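Local structure of probable UbiX-like flavin prenyltransferase (Escherichia coli, 1SBZ) at residues V29-V34 with L57-H62. The protein probably transfers a dimethylallyl group to reduced FMN, making the prenylated flavin cofactor for a phenolic acid decarboxylase. Numbering follows the deposited sequence.
Sequences VETHLV and LADFSH
Leu33 pairs with Phe60 and His62 where strand 60-62 joins strand 30-35 in parallel, forming one margin of the Rossmann-like sheet of this flavoprotein; strand 2-7 flanks 30-35 on its other side. Leu33 N donates almost straight to Phe60 O (2.9 Å, 178°), and Leu33 O accepts His62 N. One step back, Thr31 O takes Phe60 N at 3.0 Å plus a weak bond from Asp59 N. The better acceptor for Asp59 N is Thr31 OG1 (3.2 Å), which chi1 of 55° sets between its own backbone N and carbonyl carbon, facing the incoming loop. Asp59 repays this through OD2, whose anti lone pair receives Thr31 N at 3.1 Å; a water donates to the same oxygen and also hydrogen-bonds Thr31 OG1. Asp59 OD1 is held by a salt bridge to Arg24, so both carboxylate oxygens have partners. On the sheet face carrying His32, Phe60 and His62, both imidazole nitrogens of His32 are engaged. Its NE2 donates to Glu30 OE2 at 2.6 Å, which would probably polarise the ring, while ND1 and His62 NE2 are hydrogen-bonded to each other at 3.1 Å, between rings set rim to rim. Phe60 lies alongside His32, its ring nearly parallel (6°) but slid away, and so only the CD1 corner comes over the imidazole face, 3.4 Å from His32 CE1.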
loop_
_atom_site.group_PDB
_atom_site.type_symbol
_atom_site.label_atom_id
_atom_site.label_comp_id
_atom_site.label_asym_id
_atom_site.label_seq_id
_atom_site.Cartn_x
_atom_site.Cartn_y
_atom_site.Cartn_z
ATOM N N VAL D 29 -27.883 28.626 -18.264
ATOM C CA VAL D 29 -26.822 27.638 -18.462
ATOM C C VAL D 29 -26.214 27.707 -19.866
ATOM O O VAL D 29 -26.900 27.523 -20.870
ATOM C CB VAL D 29 -27.320 26.199 -18.144
ATOM C CG1 VAL D 29 -26.234 25.167 -18.416
ATOM C CG2 VAL D 29 -27.786 26.107 -16.700
ATOM N N GLU D 30 -24.916 27.988 -19.907
ATOM C CA GLU D 30 -24.141 27.992 -21.137
ATOM C C GLU D 30 -23.413 26.654 -21.265
ATOM O O GLU D 30 -22.699 26.240 -20.350
ATOM C CB GLU D 30 -23.149 29.153 -21.106
ATOM C CG GLU D 30 -22.213 29.243 -22.299
ATOM C CD GLU D 30 -21.241 30.393 -22.154
ATOM O OE1 GLU D 30 -21.703 31.537 -21.976
ATOM O OE2 GLU D 30 -20.015 30.156 -22.208
ATOM N N THR D 31 -23.603 25.977 -22.392
ATOM C CA THR D 31 -23.046 24.639 -22.571
ATOM C C THR D 31 -21.916 24.635 -23.583
ATOM O O THR D 31 -22.026 25.224 -24.658
ATOM C CB THR D 31 -24.139 23.616 -22.967
ATOM O OG1 THR D 31 -24.832 24.077 -24.131
ATOM C CG2 THR D 31 -25.231 23.558 -21.906
ATOM N N HIS D 32 -20.817 23.983 -23.217
ATOM C CA HIS D 32 -19.701 23.781 -24.123
ATOM C C HIS D 32 -19.555 22.289 -24.397
ATOM O O HIS D 32 -19.174 21.514 -23.514
ATOM C CB HIS D 32 -18.415 24.364 -23.538
ATOM C CG HIS D 32 -18.454 25.849 -23.349
ATOM N ND1 HIS D 32 -17.727 26.719 -24.134
ATOM C CD2 HIS D 32 -19.135 26.618 -22.466
ATOM C CE1 HIS D 32 -17.959 27.959 -23.743
ATOM N NE2 HIS D 32 -18.810 27.926 -22.733
ATOM N N LEU D 33 -19.878 21.890 -25.621
ATOM C CA LEU D 33 -19.885 20.483 -26.005
ATOM C C LEU D 33 -18.588 20.071 -26.685
ATOM O O LEU D 33 -18.036 20.818 -27.492
ATOM C CB LEU D 33 -21.080 20.189 -26.926
ATOM C CG LEU D 33 -21.168 18.840 -27.658
ATOM C CD1 LEU D 33 -21.296 17.678 -26.672
ATOM C CD2 LEU D 33 -22.333 18.847 -28.627
ATOM N N VAL D 34 -18.094 18.886 -26.333
ATOM C CA VAL D 34 -17.007 18.248 -27.074
ATOM C C VAL D 34 -17.407 16.810 -27.388
ATOM O O VAL D 34 -17.515 15.981 -26.484
ATOM C CB VAL D 34 -15.664 18.257 -26.297
ATOM C CG1 VAL D 34 -14.514 17.914 -27.225
ATOM C CG2 VAL D 34 -15.411 19.596 -25.658
ATOM N N LEU D 57 -27.497 21.725 -30.368
ATOM C CA LEU D 57 -28.118 21.731 -29.040
ATOM C C LEU D 57 -27.294 22.533 -28.032
ATOM O O LEU D 57 -27.798 22.926 -26.981
ATOM C CB LEU D 57 -28.301 20.299 -28.534
ATOM C CG LEU D 57 -29.632 19.538 -28.576
ATOM C CD1 LEU D 57 -30.748 20.225 -29.377
ATOM C CD2 LEU D 57 -29.405 18.114 -29.055
ATOM N N ALA D 58 -26.028 22.772 -28.359
ATOM C CA ALA D 58 -25.106 23.449 -27.448
ATOM C C ALA D 58 -24.861 24.891 -27.871
ATOM O O ALA D 58 -25.019 25.245 -29.042
ATOM C CB ALA D 58 -23.790 22.687 -27.363
ATOM N N ASP D 59 -24.477 25.719 -26.905
ATOM C CA ASP D 59 -24.135 27.107 -27.167
ATOM C C ASP D 59 -22.803 27.189 -27.887
ATOM O O ASP D 59 -22.627 28.015 -28.779
ATOM C CB ASP D 59 -24.082 27.896 -25.861
ATOM C CG ASP D 59 -25.439 28.023 -25.207
ATOM O OD1 ASP D 59 -26.376 28.531 -25.862
ATOM O OD2 ASP D 59 -25.668 27.648 -24.039
ATOM N N PHE D 60 -21.864 26.335 -27.485
ATOM C CA PHE D 60 -20.570 26.215 -28.152
ATOM C C PHE D 60 -20.244 24.747 -28.356
ATOM O O PHE D 60 -20.646 23.900 -27.560
ATOM C CB PHE D 60 -19.458 26.855 -27.317
ATOM C CG PHE D 60 -19.684 28.305 -27.004
ATOM C CD1 PHE D 60 -20.456 28.685 -25.906
ATOM C CD2 PHE D 60 -19.109 29.295 -27.797
ATOM C CE1 PHE D 60 -20.659 30.028 -25.614
ATOM C CE2 PHE D 60 -19.306 30.643 -27.510
ATOM C CZ PHE D 60 -20.083 31.010 -26.416
ATOM N N SER D 61 -19.509 24.454 -29.422
ATOM C CA SER D 61 -19.052 23.105 -29.698
ATOM C C SER D 61 -17.600 23.186 -30.134
ATOM O O SER D 61 -17.254 23.963 -31.034
ATOM C CB SER D 61 -19.923 22.457 -30.773
ATOM O OG SER D 61 -19.462 21.161 -31.125
ATOM N N HIS D 62 -16.746 22.399 -29.487
ATOM C CA HIS D 62 -15.314 22.453 -29.747
ATOM C C HIS D 62 -14.818 21.162 -30.388
ATOM O O HIS D 62 -15.382 20.091 -30.161
ATOM C CB HIS D 62 -14.558 22.731 -28.448
ATOM C CG HIS D 62 -15.077 23.909 -27.685
ATOM N ND1 HIS D 62 -14.566 25.179 -27.839
ATOM C CD2 HIS D 62 -16.070 24.012 -26.771
ATOM C CE1 HIS D 62 -15.218 26.012 -27.050
ATOM N NE2 HIS D 62 -16.136 25.330 -26.390
HETATM O O HOH W 1 -27.572 25.050 -23.753
#